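Local atomic coordinates of SPT6 (Antonospora locustae, PDB entry 2XP1), a protein that is a transcription elongation factor, probably also a histone chaperone, whose noncanonical tandem SH2 domains enable interaction with RNA polymerase II. Residues E26-L29 and T33-F36; V48-F53 and F58-I63; K75-E78 and E82-S85; L147-G152 and L157-S162. All blocks are in the same frame, centred on the assembly; numbering follows the deposited sequence.

Contact 1: E26-L29 and T33-F36; sequences ENYL and TDDF
Tyr28 and Asp34 meet where helix 22-31 of the SH2 fold gives way to the loop leading into strand 36-40, the central-sheet strand whose sequence recalls the FLVRES signature of SH2 domains. The Asp34 side chain bridges the gap atom by atom. Its CB lies 4.2 Å from Leu29 CD2, at the inner, apolar end of the contact. CG is turned beside its own backbone N (chi1 -65°), which lifts the carboxylate toward the tyrosine, and CG itself stays 3.8 Å from Tyr28 OH. At the tip, OD2 accepts a hydrogen bond from Tyr28 OH at 2.8 Å and lies near the ring plane at its edge, 3.5 Å from Tyr28 CE2. The hydroxyl comes in from above the carboxylate, 44° out of its plane, and the ring and carboxylate planes stand 65° apart. On the tyrosine side, CG is swung opposite the backbone N, which carries the phenol across to the loop; the ring also meets that of Phe20. With a phenylalanine here, Asp34 OD2 would probably be left without its phenolic partner and the carboxylate be freer to turn. Beneath this polar pair the buried Leu29 supplies the apolar part. Lys52 NZ pins both sides of the contact from the sheet, bonding to the backbone oxygens of Leu29 and Asp34. The leucine touches the loop through one methyl alone, CD2, which lies 3.9 Å from Asp34 O and 4.0 Å from Phe36 N.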
loop_
_atom_site.group_PDB
_atom_site.type_symbol
_atom_site.label_atom_id
_atom_site.label_comp_id
_atom_site.label_asym_id
_atom_site.label_seq_id
_atom_site.Cartn_x
_atom_site.Cartn_y
_atom_site.Cartn_z
ATOM N N GLU A 26 -5.189 0.154 -27.461
ATOM C CA GLU A 26 -6.079 1.231 -27.146
ATOM C C GLU A 26 -7.192 1.217 -28.173
ATOM O O GLU A 26 -8.355 1.286 -27.814
ATOM C CB GLU A 26 -5.323 2.547 -27.131
ATOM C CG GLU A 26 -4.205 2.553 -26.099
ATOM C CD GLU A 26 -3.675 3.943 -25.808
ATOM O OE1 GLU A 26 -3.965 4.860 -26.615
ATOM O OE2 GLU A 26 -2.956 4.116 -24.777
ATOM N N ASN A 27 -6.842 1.056 -29.440
ATOM C CA ASN A 27 -7.866 0.865 -30.485
ATOM C C ASN A 27 -8.853 -0.217 -30.142
ATOM O O ASN A 27 -10.070 0.010 -30.157
ATOM C CB ASN A 27 -7.253 0.543 -31.835
ATOM C CG ASN A 27 -7.401 1.669 -32.789
ATOM O OD1 ASN A 27 -7.829 2.755 -32.402
ATOM N ND2 ASN A 27 -7.073 1.434 -34.049
ATOM N N TYR A 28 -8.315 -1.398 -29.841
ATOM C CA TYR A 28 -9.135 -2.536 -29.552
ATOM C C TYR A 28 -9.993 -2.247 -28.340
ATOM O O TYR A 28 -11.173 -2.588 -28.331
ATOM C CB TYR A 28 -8.273 -3.755 -29.308
ATOM C CG TYR A 28 -9.048 -4.934 -28.783
ATOM C CD1 TYR A 28 -9.729 -5.811 -29.658
ATOM C CD2 TYR A 28 -9.108 -5.181 -27.419
ATOM C CE1 TYR A 28 -10.442 -6.909 -29.161
ATOM C CE2 TYR A 28 -9.811 -6.263 -26.909
ATOM C CZ TYR A 28 -10.468 -7.130 -27.785
ATOM O OH TYR A 28 -11.151 -8.185 -27.246
ATOM N N LEU A 29 -9.411 -1.620 -27.324
ATOM C CA LEU A 29 -10.173 -1.286 -26.141
ATOM C C LEU A 29 -11.197 -0.171 -26.410
ATOM O O LEU A 29 -12.248 -0.140 -25.770
ATOM C CB LEU A 29 -9.253 -0.927 -24.958
ATOM C CG LEU A 29 -8.326 -2.010 -24.363
ATOM C CD1 LEU A 29 -7.426 -1.493 -23.249
ATOM C CD2 LEU A 29 -9.099 -3.211 -23.832
ATOM N N THR A 33 -16.147 -3.986 -25.463
ATOM C CA THR A 33 -16.728 -3.853 -24.111
ATOM C C THR A 33 -15.655 -4.128 -23.036
ATOM O O THR A 33 -15.815 -3.709 -21.885
ATOM C CB THR A 33 -17.976 -4.795 -23.867
ATOM O OG1 THR A 33 -17.686 -6.141 -24.286
ATOM C CG2 THR A 33 -19.209 -4.288 -24.588
ATOM N N ASP A 34 -14.590 -4.843 -23.426
ATOM C CA ASP A 34 -13.461 -5.193 -22.538
ATOM C C ASP A 34 -12.873 -3.967 -21.846
ATOM O O ASP A 34 -12.739 -2.897 -22.458
ATOM C CB ASP A 34 -12.308 -5.858 -23.317
ATOM C CG ASP A 34 -12.675 -7.210 -23.913
ATOM O OD1 ASP A 34 -13.849 -7.618 -23.786
ATOM O OD2 ASP A 34 -11.787 -7.843 -24.546
ATOM N N ASP A 35 -12.501 -4.144 -20.577
ATOM C CA ASP A 35 -11.981 -3.067 -19.753
ATOM C C ASP A 35 -10.466 -3.055 -19.691
ATOM O O ASP A 35 -9.895 -2.021 -19.321
ATOM C CB ASP A 35 -12.485 -3.230 -18.330
ATOM C CG ASP A 35 -13.925 -2.806 -18.172
ATOM O OD1 ASP A 35 -14.472 -2.140 -19.094
ATOM O OD2 ASP A 35 -14.493 -3.151 -17.110
ATOM N N PHE A 36 -9.825 -4.199 -20.006
ATOM C CA PHE A 36 -8.359 -4.352 -19.937
ATOM C C PHE A 36 -7.879 -5.532 -20.776
ATOM O O PHE A 36 -8.649 -6.385 -21.178
ATOM C CB PHE A 36 -7.922 -4.582 -18.491
ATOM C CG PHE A 36 -8.314 -5.919 -17.971
ATOM C CD1 PHE A 36 -7.443 -6.987 -18.075
ATOM C CD2 PHE A 36 -9.560 -6.109 -17.393
ATOM C CE1 PHE A 36 -7.796 -8.250 -17.604
ATOM C CE2 PHE A 36 -9.936 -7.358 -16.922
ATOM C CZ PHE A 36 -9.048 -8.441 -17.031
#

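Contact 2: V48-F53 and F58-I63; sequences VLVIKF and FVHMKI
Val50 and His60 stand side by side on one face of an antiparallel hairpin, pointing the same way, with the valine laid against the flat of the imidazole. Val50 CG1 sits 3.8 Å from the His60 ring centroid, 22° off the normal, a CH-pi contact, while CG2 comes 3.6 Å from His60 ND1. At the ring's edge lies CG1 of Val48, so that two valines hold the imidazole from two directions. Both ring nitrogens are satisfied beyond the hairpin, ND1 by Arg39 and NE2 by Glu26, which should fix the flip of the ring. Farther along this face Phe58 runs alongside Lys52, its CE2 3.7 Å from Lys52 CB. On the other face the hairpin presents Leu49, Ile51, Val59 and Met61. Leu49 and Met61 lie next to each other, whereas Met61 crosses Ile51 obliquely: a bend at chi3 (-134°) brings its CE 3.6 Å from Ile51 CD1. Past the corner in the chain at Phe53, Val59 CG2 rests over one face of that ring, 3.8 Å from its centroid. The backbones are tied by two reciprocal pairs of N-H···O bonds, Leu49 with Met61 and Ile51 with Val59; the shortest, Met61 N to Leu49 O, is 2.7 Å. The hairpin forms the middle of the SH2 central sheet, between strands 36-40 and 70-72. Helix 22-31 packs on the side of Val50 and Phe58, through Leu29 among others, and helix 80-100 on the side of Leu49, Ile51 and Met61, through Val88, Leu92 and Tyr87.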
loop_
_atom_site.group_PDB
_atom_site.type_symbol
_atom_site.label_atom_id
_atom_site.label_comp_id
_atom_site.label_asym_id
_atom_site.label_seq_id
_atom_site.Cartn_x
_atom_site.Cartn_y
_atom_site.Cartn_z
ATOM N N VAL A 48 2.477 -6.140 -20.683
ATOM C CA VAL A 48 1.962 -4.904 -20.156
ATOM C C VAL A 48 0.453 -4.990 -20.050
ATOM O O VAL A 48 -0.251 -5.346 -21.007
ATOM C CB VAL A 48 2.329 -3.674 -21.010
ATOM C CG1 VAL A 48 1.794 -2.429 -20.322
ATOM C CG2 VAL A 48 3.825 -3.540 -21.202
ATOM N N LEU A 49 -0.020 -4.675 -18.854
ATOM C CA LEU A 49 -1.426 -4.630 -18.543
ATOM C C LEU A 49 -1.891 -3.275 -19.035
ATOM O O LEU A 49 -1.255 -2.268 -18.742
ATOM C CB LEU A 49 -1.583 -4.706 -17.017
ATOM C CG LEU A 49 -2.929 -4.387 -16.389
ATOM C CD1 LEU A 49 -3.895 -5.473 -16.787
ATOM C CD2 LEU A 49 -2.796 -4.336 -14.847
ATOM N N VAL A 50 -2.979 -3.265 -19.802
ATOM C CA VAL A 50 -3.571 -2.034 -20.291
ATOM C C VAL A 50 -4.993 -2.066 -19.728
ATOM O O VAL A 50 -5.744 -3.006 -19.979
ATOM C CB VAL A 50 -3.590 -1.961 -21.851
ATOM C CG1 VAL A 50 -4.041 -0.561 -22.358
ATOM C CG2 VAL A 50 -2.209 -2.312 -22.459
ATOM N N ILE A 51 -5.318 -1.042 -18.929
ATOM C CA ILE A 51 -6.654 -0.807 -18.385
ATOM C C ILE A 51 -7.241 0.475 -19.000
ATOM O O ILE A 51 -6.605 1.535 -18.963
ATOM C CB ILE A 51 -6.610 -0.627 -16.866
ATOM C CG1 ILE A 51 -5.858 -1.797 -16.181
ATOM C CG2 ILE A 51 -7.984 -0.548 -16.319
ATOM C CD1 ILE A 51 -5.608 -1.587 -14.671
ATOM N N LYS A 52 -8.434 0.379 -19.577
ATOM C CA LYS A 52 -9.135 1.528 -20.143
ATOM C C LYS A 52 -9.820 2.287 -18.998
ATOM O O LYS A 52 -10.727 1.765 -18.356
ATOM C CB LYS A 52 -10.180 1.026 -21.157
ATOM C CG LYS A 52 -11.316 1.992 -21.473
ATOM C CD LYS A 52 -12.214 1.513 -22.638
ATOM C CE LYS A 52 -13.164 0.378 -22.232
ATOM N NZ LYS A 52 -13.809 -0.283 -23.454
ATOM N N PHE A 53 -9.367 3.497 -18.702
ATOM C CA PHE A 53 -10.011 4.278 -17.627
ATOM C C PHE A 53 -11.240 4.978 -18.165
ATOM O O PHE A 53 -12.253 5.064 -17.464
ATOM C CB PHE A 53 -9.034 5.258 -16.991
ATOM C CG PHE A 53 -8.297 4.680 -15.821
ATOM C CD1 PHE A 53 -7.854 3.361 -15.848
ATOM C CD2 PHE A 53 -7.999 5.449 -14.723
ATOM C CE1 PHE A 53 -7.165 2.820 -14.776
ATOM C CE2 PHE A 53 -7.329 4.901 -13.629
ATOM C CZ PHE A 53 -6.915 3.608 -13.665
ATOM N N PHE A 58 -5.889 5.543 -21.043
ATOM C CA PHE A 58 -5.420 4.176 -20.873
ATOM C C PHE A 58 -4.233 4.082 -19.913
ATOM O O PHE A 58 -3.320 4.900 -19.971
ATOM C CB PHE A 58 -5.115 3.553 -22.240
ATOM C CG PHE A 58 -6.304 3.528 -23.145
ATOM C CD1 PHE A 58 -6.573 4.599 -23.978
ATOM C CD2 PHE A 58 -7.183 2.447 -23.143
ATOM C CE1 PHE A 58 -7.695 4.605 -24.797
ATOM C CE2 PHE A 58 -8.316 2.452 -23.953
ATOM C CZ PHE A 58 -8.565 3.523 -24.785
ATOM N N VAL A 59 -4.252 3.101 -19.018
ATOM C CA VAL A 59 -3.132 2.925 -18.135
ATOM C C VAL A 59 -2.406 1.653 -18.555
ATOM O O VAL A 59 -3.034 0.584 -18.693
ATOM C CB VAL A 59 -3.616 2.809 -16.694
ATOM C CG1 VAL A 59 -2.532 2.300 -15.817
ATOM C CG2 VAL A 59 -4.059 4.183 -16.198
ATOM N N HIS A 60 -1.098 1.785 -18.782
ATOM C CA HIS A 60 -0.207 0.697 -19.161
ATOM C C HIS A 60 0.722 0.364 -18.001
ATOM O O HIS A 60 1.563 1.204 -17.644
ATOM C CB HIS A 60 0.623 1.187 -20.341
ATOM C CG HIS A 60 -0.195 1.412 -21.572
ATOM N ND1 HIS A 60 -0.141 0.575 -22.660
ATOM C CD2 HIS A 60 -1.150 2.329 -21.851
ATOM C CE1 HIS A 60 -0.989 0.996 -23.583
ATOM N NE2 HIS A 60 -1.613 2.063 -23.117
ATOM N N MET A 61 0.605 -0.836 -17.421
ATOM C CA MET A 61 1.492 -1.241 -16.335
ATOM C C MET A 61 2.382 -2.425 -16.672
ATOM O O MET A 61 1.881 -3.493 -16.925
ATOM C CB MET A 61 0.670 -1.621 -15.114
ATOM C CG MET A 61 -0.032 -0.454 -14.520
ATOM S SD MET A 61 -1.019 -1.051 -13.171
ATOM C CE MET A 61 -2.505 -0.182 -13.554
ATOM N N LYS A 62 3.694 -2.250 -16.600
ATOM C CA LYS A 62 4.644 -3.332 -16.838
ATOM C C LYS A 62 4.407 -4.560 -15.885
ATOM O O LYS A 62 4.303 -4.399 -14.674
ATOM C CB LYS A 62 6.067 -2.751 -16.733
ATOM C CG LYS A 62 7.214 -3.691 -17.105
ATOM C CD LYS A 62 8.531 -2.983 -17.611
ATOM C CE LYS A 62 9.233 -2.122 -16.521
ATOM N NZ LYS A 62 10.528 -1.472 -16.995
ATOM N N ILE A 63 4.257 -5.762 -16.454
ATOM C CA ILE A 63 4.183 -6.975 -15.668
ATOM C C ILE A 63 5.374 -7.759 -16.052
ATOM O O ILE A 63 5.471 -8.219 -17.199
ATOM C CB ILE A 63 2.947 -7.851 -15.972
ATOM C CG1 ILE A 63 1.636 -7.149 -15.572
ATOM C CG2 ILE A 63 3.059 -9.248 -15.278
ATOM C CD1 ILE A 63 0.354 -7.864 -16.142
#

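Contact 3: K75-E78 and E82-S85; sequences KHFE and EVIS
The junction between strand 75-77, outermost in the SH2 sheet within this chain, and the start of the long helix 80-100 is closed by Glu82 reaching back to Glu78 and by Phe77 packing on Val83. The glutamate leaves the helix with CG opposite its backbone N (chi1 -165°) and stays extended, which carries OE1 to the amide of Glu78. The distance from Glu78 N to Glu82 OE1 is 2.5 Å, implausibly short, so its exact length is doubtful, though the N-H points nearly straight at the oxygen (165°). The two acidic side chains run alongside each other with Glu78 OE2 4.5 Å from Glu82 OE1, a proximity that probably costs some charge repulsion. Asp79, just before helix 80-100, accepts the backbone N-H of Glu82 with OD1, as an N-cap residue does. Were Glu82 replaced by an alanine, the Glu78 amide would probably lose this acceptor and the strand end be held less firmly to the helix. The His76 ring meets that of His66 of the second subunit, nearly parallel, and the His76 backbone is hydrogen-bonded to that subunit. Phe77 and Val83 cross at about a right angle, with Val83 CG2 over one ring face, 3.6 Å from Phe77 CG.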
loop_
_atom_site.group_PDB
_atom_site.type_symbol
_atom_site.label_atom_id
_atom_site.label_comp_id
_atom_site.label_asym_id
_atom_site.label_seq_id
_atom_site.Cartn_x
_atom_site.Cartn_y
_atom_site.Cartn_z
ATOM N N LYS A 75 4.746 -5.157 -6.511
ATOM C CA LYS A 75 4.075 -6.221 -5.812
ATOM C C LYS A 75 4.463 -7.514 -6.542
ATOM O O LYS A 75 4.835 -7.510 -7.719
ATOM C CB LYS A 75 2.535 -6.021 -5.858
ATOM C CG LYS A 75 1.908 -5.009 -4.844
ATOM C CD LYS A 75 1.706 -5.624 -3.411
ATOM C CE LYS A 75 1.182 -4.634 -2.301
ATOM N NZ LYS A 75 1.037 -5.281 -0.925
ATOM N N HIS A 76 4.318 -8.625 -5.851
ATOM C CA HIS A 76 4.726 -9.896 -6.372
ATOM C C HIS A 76 3.492 -10.781 -6.574
ATOM O O HIS A 76 2.632 -10.765 -5.713
ATOM C CB HIS A 76 5.651 -10.461 -5.299
ATOM C CG HIS A 76 6.057 -11.868 -5.527
ATOM N ND1 HIS A 76 5.405 -12.928 -4.936
ATOM C CD2 HIS A 76 7.074 -12.395 -6.247
ATOM C CE1 HIS A 76 6.005 -14.050 -5.285
ATOM N NE2 HIS A 76 7.028 -13.754 -6.067
ATOM N N PHE A 77 3.401 -11.549 -7.669
ATOM C CA PHE A 77 2.222 -12.405 -7.950
ATOM C C PHE A 77 2.560 -13.812 -8.395
ATOM O O PHE A 77 3.424 -13.997 -9.236
ATOM C CB PHE A 77 1.366 -11.751 -9.032
ATOM C CG PHE A 77 1.013 -10.363 -8.718
ATOM C CD1 PHE A 77 1.849 -9.324 -9.105
ATOM C CD2 PHE A 77 -0.121 -10.084 -7.953
ATOM C CE1 PHE A 77 1.544 -7.992 -8.773
ATOM C CE2 PHE A 77 -0.456 -8.735 -7.598
ATOM C CZ PHE A 77 0.372 -7.693 -8.028
ATOM N N GLU A 78 1.860 -14.809 -7.854
ATOM C CA GLU A 78 2.109 -16.216 -8.223
ATOM C C GLU A 78 1.965 -16.468 -9.728
ATOM O O GLU A 78 2.730 -17.258 -10.280
ATOM C CB GLU A 78 1.227 -17.210 -7.428
ATOM C CG GLU A 78 1.131 -17.003 -5.901
ATOM C CD GLU A 78 2.441 -17.206 -5.135
ATOM O OE1 GLU A 78 3.408 -17.738 -5.717
ATOM O OE2 GLU A 78 2.499 -16.845 -3.926
ATOM N N GLU A 82 -3.523 -14.199 -10.689
ATOM C CA GLU A 82 -3.381 -13.457 -9.430
ATOM C C GLU A 82 -3.197 -11.954 -9.669
ATOM O O GLU A 82 -3.768 -11.175 -8.935
ATOM C CB GLU A 82 -2.299 -14.032 -8.485
ATOM C CG GLU A 82 -2.398 -13.484 -7.023
ATOM C CD GLU A 82 -1.309 -13.988 -6.061
ATOM O OE1 GLU A 82 -0.172 -14.231 -6.478
ATOM O OE2 GLU A 82 -1.583 -14.146 -4.857
ATOM N N VAL A 83 -2.444 -11.525 -10.687
ATOM C CA VAL A 83 -2.380 -10.066 -11.032
ATOM C C VAL A 83 -3.802 -9.542 -11.235
ATOM O O VAL A 83 -4.194 -8.501 -10.684
ATOM C CB VAL A 83 -1.532 -9.784 -12.314
ATOM C CG1 VAL A 83 -1.633 -8.350 -12.757
ATOM C CG2 VAL A 83 -0.110 -10.141 -12.098
ATOM N N ILE A 84 -4.603 -10.282 -11.998
ATOM C CA ILE A 84 -5.968 -9.847 -12.280
ATOM C C ILE A 84 -6.907 -9.762 -11.066
ATOM O O ILE A 84 -7.602 -8.739 -10.885
ATOM C CB ILE A 84 -6.543 -10.663 -13.424
ATOM C CG1 ILE A 84 -5.805 -10.244 -14.694
ATOM C CG2 ILE A 84 -8.044 -10.358 -13.610
ATOM C CD1 ILE A 84 -5.403 -11.349 -15.461
ATOM N N SER A 85 -6.937 -10.805 -10.233
ATOM C CA SER A 85 -7.841 -10.777 -9.069
ATOM C C SER A 85 -7.319 -9.854 -8.005
ATOM O O SER A 85 -8.049 -9.006 -7.505
ATOM C CB SER A 85 -8.140 -12.180 -8.492
ATOM O OG SER A 85 -6.980 -12.969 -8.337
#

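Contact 4: L147-G152 and L157-S162; sequences LEEYIG and LTYNNS. With SO4 (sulfate ion), chain C.
The Tyr159 ring receives the carboxylate of Glu149 at its edge, in plane, and the Asn160 side chain lies over one of its faces, near the rim. Ring and carboxylate planes stand 81° apart, nearly perpendicular. Tyr159 OH donates to Glu149 OE2 at 2.7 Å, using the syn lone pair of that oxygen, and OE2 also lies 3.0 Å from Tyr159 CE1. Because CG of Tyr159 is turned opposite its backbone N (chi1 165°), the phenol reaches back over the neighbouring strand. The other carboxylate oxygen, OE1, forms a salt bridge with Arg174 of helix 167-175, and Phe170 of the same helix meets the Tyr159 ring edge-to-face; the glutamate thus ties strand to helix. Ile151 supplies the apolar contact, its CG2 3.8 Å from Leu157 CB. Gly152 and Thr158 form a hydrogen-bonded antiparallel pair, with Gly152 N 2.8 Å from Thr158 O and Thr158 N 3.1 Å from Gly152 O. Thr158 OG1 lies 3.5 Å from Gly152 CA. Tyr150 leads the other way: its OH donates to O4 of a sulfate at 2.6 Å. Ser130, Thr138 and the backbone amides of Arg131 and Lys132 also bind this ion, which probably comes from the crystallisation liquor but may mark an anion pocket. The strands form a beta hairpin in the antiparallel sheet of the second half of the tandem SH2 region, and the chain reverses again through a type II' turn from Tyr159 to Ser162.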
loop_
_atom_site.group_PDB
_atom_site.type_symbol
_atom_site.label_atom_id
_atom_site.label_comp_id
_atom_site.label_asym_id
_atom_site.label_seq_id
_atom_site.Cartn_x
_atom_site.Cartn_y
_atom_site.Cartn_z
ATOM N N LEU A 147 -8.544 25.506 -8.615
ATOM C CA LEU A 147 -7.339 24.710 -8.284
ATOM C C LEU A 147 -7.570 23.234 -8.654
ATOM O O LEU A 147 -8.706 22.840 -8.887
ATOM C CB LEU A 147 -6.962 24.833 -6.791
ATOM C CG LEU A 147 -7.027 26.149 -5.985
ATOM C CD1 LEU A 147 -6.194 26.012 -4.738
ATOM C CD2 LEU A 147 -6.532 27.352 -6.767
ATOM N N GLU A 148 -6.503 22.425 -8.708
ATOM C CA GLU A 148 -6.614 21.025 -9.128
ATOM C C GLU A 148 -5.674 20.171 -8.328
ATOM O O GLU A 148 -4.604 20.630 -7.978
ATOM C CB GLU A 148 -6.209 20.847 -10.577
ATOM C CG GLU A 148 -7.205 21.275 -11.589
ATOM C CD GLU A 148 -6.569 21.344 -12.960
ATOM O OE1 GLU A 148 -5.377 20.990 -13.104
ATOM O OE2 GLU A 148 -7.255 21.765 -13.903
ATOM N N GLU A 149 -6.069 18.930 -8.045
ATOM C CA GLU A 149 -5.232 18.028 -7.288
ATOM C C GLU A 149 -5.359 16.650 -7.858
ATOM O O GLU A 149 -6.420 16.276 -8.353
ATOM C CB GLU A 149 -5.641 17.978 -5.825
ATOM C CG GLU A 149 -5.564 19.282 -5.019
ATOM C CD GLU A 149 -5.788 19.033 -3.521
ATOM O OE1 GLU A 149 -6.938 19.169 -3.064
ATOM O OE2 GLU A 149 -4.817 18.677 -2.807
ATOM N N TYR A 150 -4.294 15.865 -7.750
ATOM C CA TYR A 150 -4.319 14.557 -8.326
ATOM C C TYR A 150 -4.566 13.496 -7.287
ATOM O O TYR A 150 -3.905 13.476 -6.243
ATOM C CB TYR A 150 -3.007 14.271 -9.059
ATOM C CG TYR A 150 -2.816 15.017 -10.381
ATOM C CD1 TYR A 150 -3.895 15.308 -11.217
ATOM C CD2 TYR A 150 -1.545 15.427 -10.789
ATOM C CE1 TYR A 150 -3.725 15.991 -12.419
ATOM C CE2 TYR A 150 -1.361 16.092 -11.999
ATOM C CZ TYR A 150 -2.452 16.380 -12.809
ATOM O OH TYR A 150 -2.266 17.049 -14.015
ATOM N N ILE A 151 -5.482 12.586 -7.586
ATOM C CA ILE A 151 -5.691 11.457 -6.735
ATOM C C ILE A 151 -5.271 10.209 -7.483
ATOM O O ILE A 151 -5.629 10.037 -8.637
ATOM C CB ILE A 151 -7.181 11.379 -6.329
ATOM C CG1 ILE A 151 -7.562 12.623 -5.520
ATOM C CG2 ILE A 151 -7.492 10.122 -5.557
ATOM C CD1 ILE A 151 -9.100 12.869 -5.444
ATOM N N GLY A 152 -4.536 9.316 -6.831
ATOM C CA GLY A 152 -4.134 8.053 -7.478
ATOM C C GLY A 152 -5.293 7.082 -7.545
ATOM O O GLY A 152 -6.113 7.018 -6.638
ATOM N N LEU A 157 -8.341 5.068 -3.465
ATOM C CA LEU A 157 -8.020 6.405 -3.874
ATOM C C LEU A 157 -6.914 6.873 -2.949
ATOM O O LEU A 157 -7.037 6.756 -1.708
ATOM C CB LEU A 157 -9.260 7.285 -3.727
ATOM C CG LEU A 157 -10.402 6.848 -4.662
ATOM C CD1 LEU A 157 -11.669 7.728 -4.585
ATOM C CD2 LEU A 157 -9.863 6.936 -6.051
ATOM N N THR A 158 -5.828 7.390 -3.544
ATOM C CA THR A 158 -4.700 7.853 -2.749
ATOM C C THR A 158 -4.437 9.321 -2.999
ATOM O O THR A 158 -4.476 9.795 -4.120
ATOM C CB THR A 158 -3.472 6.999 -2.983
ATOM O OG1 THR A 158 -3.405 6.676 -4.375
ATOM C CG2 THR A 158 -3.635 5.730 -2.237
ATOM N N TYR A 159 -4.220 10.044 -1.919
ATOM C CA TYR A 159 -4.110 11.470 -1.951
ATOM C C TYR A 159 -3.017 11.826 -0.941
ATOM O O TYR A 159 -3.234 11.779 0.280
ATOM C CB TYR A 159 -5.467 12.091 -1.579
ATOM C CG TYR A 159 -5.401 13.561 -1.224
ATOM C CD1 TYR A 159 -5.456 14.532 -2.215
ATOM C CD2 TYR A 159 -5.262 13.982 0.094
ATOM C CE1 TYR A 159 -5.388 15.890 -1.907
ATOM C CE2 TYR A 159 -5.189 15.358 0.409
ATOM C CZ TYR A 159 -5.259 16.291 -0.606
ATOM O OH TYR A 159 -5.194 17.632 -0.325
ATOM N N ASN A 160 -1.828 12.153 -1.447
ATOM C CA ASN A 160 -0.689 12.466 -0.585
ATOM C C ASN A 160 -0.375 11.259 0.253
ATOM O O ASN A 160 -0.150 10.159 -0.242
ATOM C CB ASN A 160 -0.993 13.646 0.361
ATOM C CG ASN A 160 -0.960 14.978 -0.330
ATOM O OD1 ASN A 160 -0.713 15.049 -1.521
ATOM N ND2 ASN A 160 -1.183 16.053 0.423
ATOM N N ASN A 161 -0.387 11.482 1.550
ATOM C CA ASN A 161 -0.168 10.429 2.517
ATOM C C ASN A 161 -1.367 9.473 2.557
ATOM O O ASN A 161 -1.201 8.245 2.657
ATOM C CB ASN A 161 0.089 11.080 3.869
ATOM C CG ASN A 161 1.400 11.867 3.888
ATOM O OD1 ASN A 161 2.445 11.345 3.510
ATOM N ND2 ASN A 161 1.349 13.120 4.333
ATOM N N SER A 162 -2.562 10.044 2.381
ATOM C CA SER A 162 -3.818 9.423 2.776
ATOM C C SER A 162 -4.456 8.508 1.721
ATOM O O SER A 162 -4.129 8.574 0.570
ATOM C CB SER A 162 -4.771 10.531 3.201
ATOM O OG SER A 162 -4.166 11.304 4.225
HETATM S S SO4 C . -5.234 16.926 -16.447
HETATM O O1 SO4 C . -4.931 18.314 -16.813
HETATM O O2 SO4 C . -5.413 16.140 -17.676
HETATM O O3 SO4 C . -6.463 16.857 -15.666
HETATM O O4 SO4 C . -4.144 16.397 -15.642
#

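In the fold
Contacts 1, 2 and 3 share one half of the tandem, built round the sheet that contains the hairpin of contact 2. Lys52 of that hairpin bonds through NZ to Leu29 O of contact 1 at 2.8 Å. Ile63 CD1 of contact 2 lies 4.0 Å from Val83 CG1 of contact 3, and Phe36 CZ of contact 1 comes 4.0 Å from Ile84 CG2 of contact 3, on helix 80-100. Contact 4 belongs to the second sheet: its centre is about 26 Å from that of contact 1, and its nearest atoms are about 7 Å from contact 2. Sulfates lie beside Val48 of contact 2 and Tyr150 of contact 4, while contacts 3 and 4 touch the second subunit.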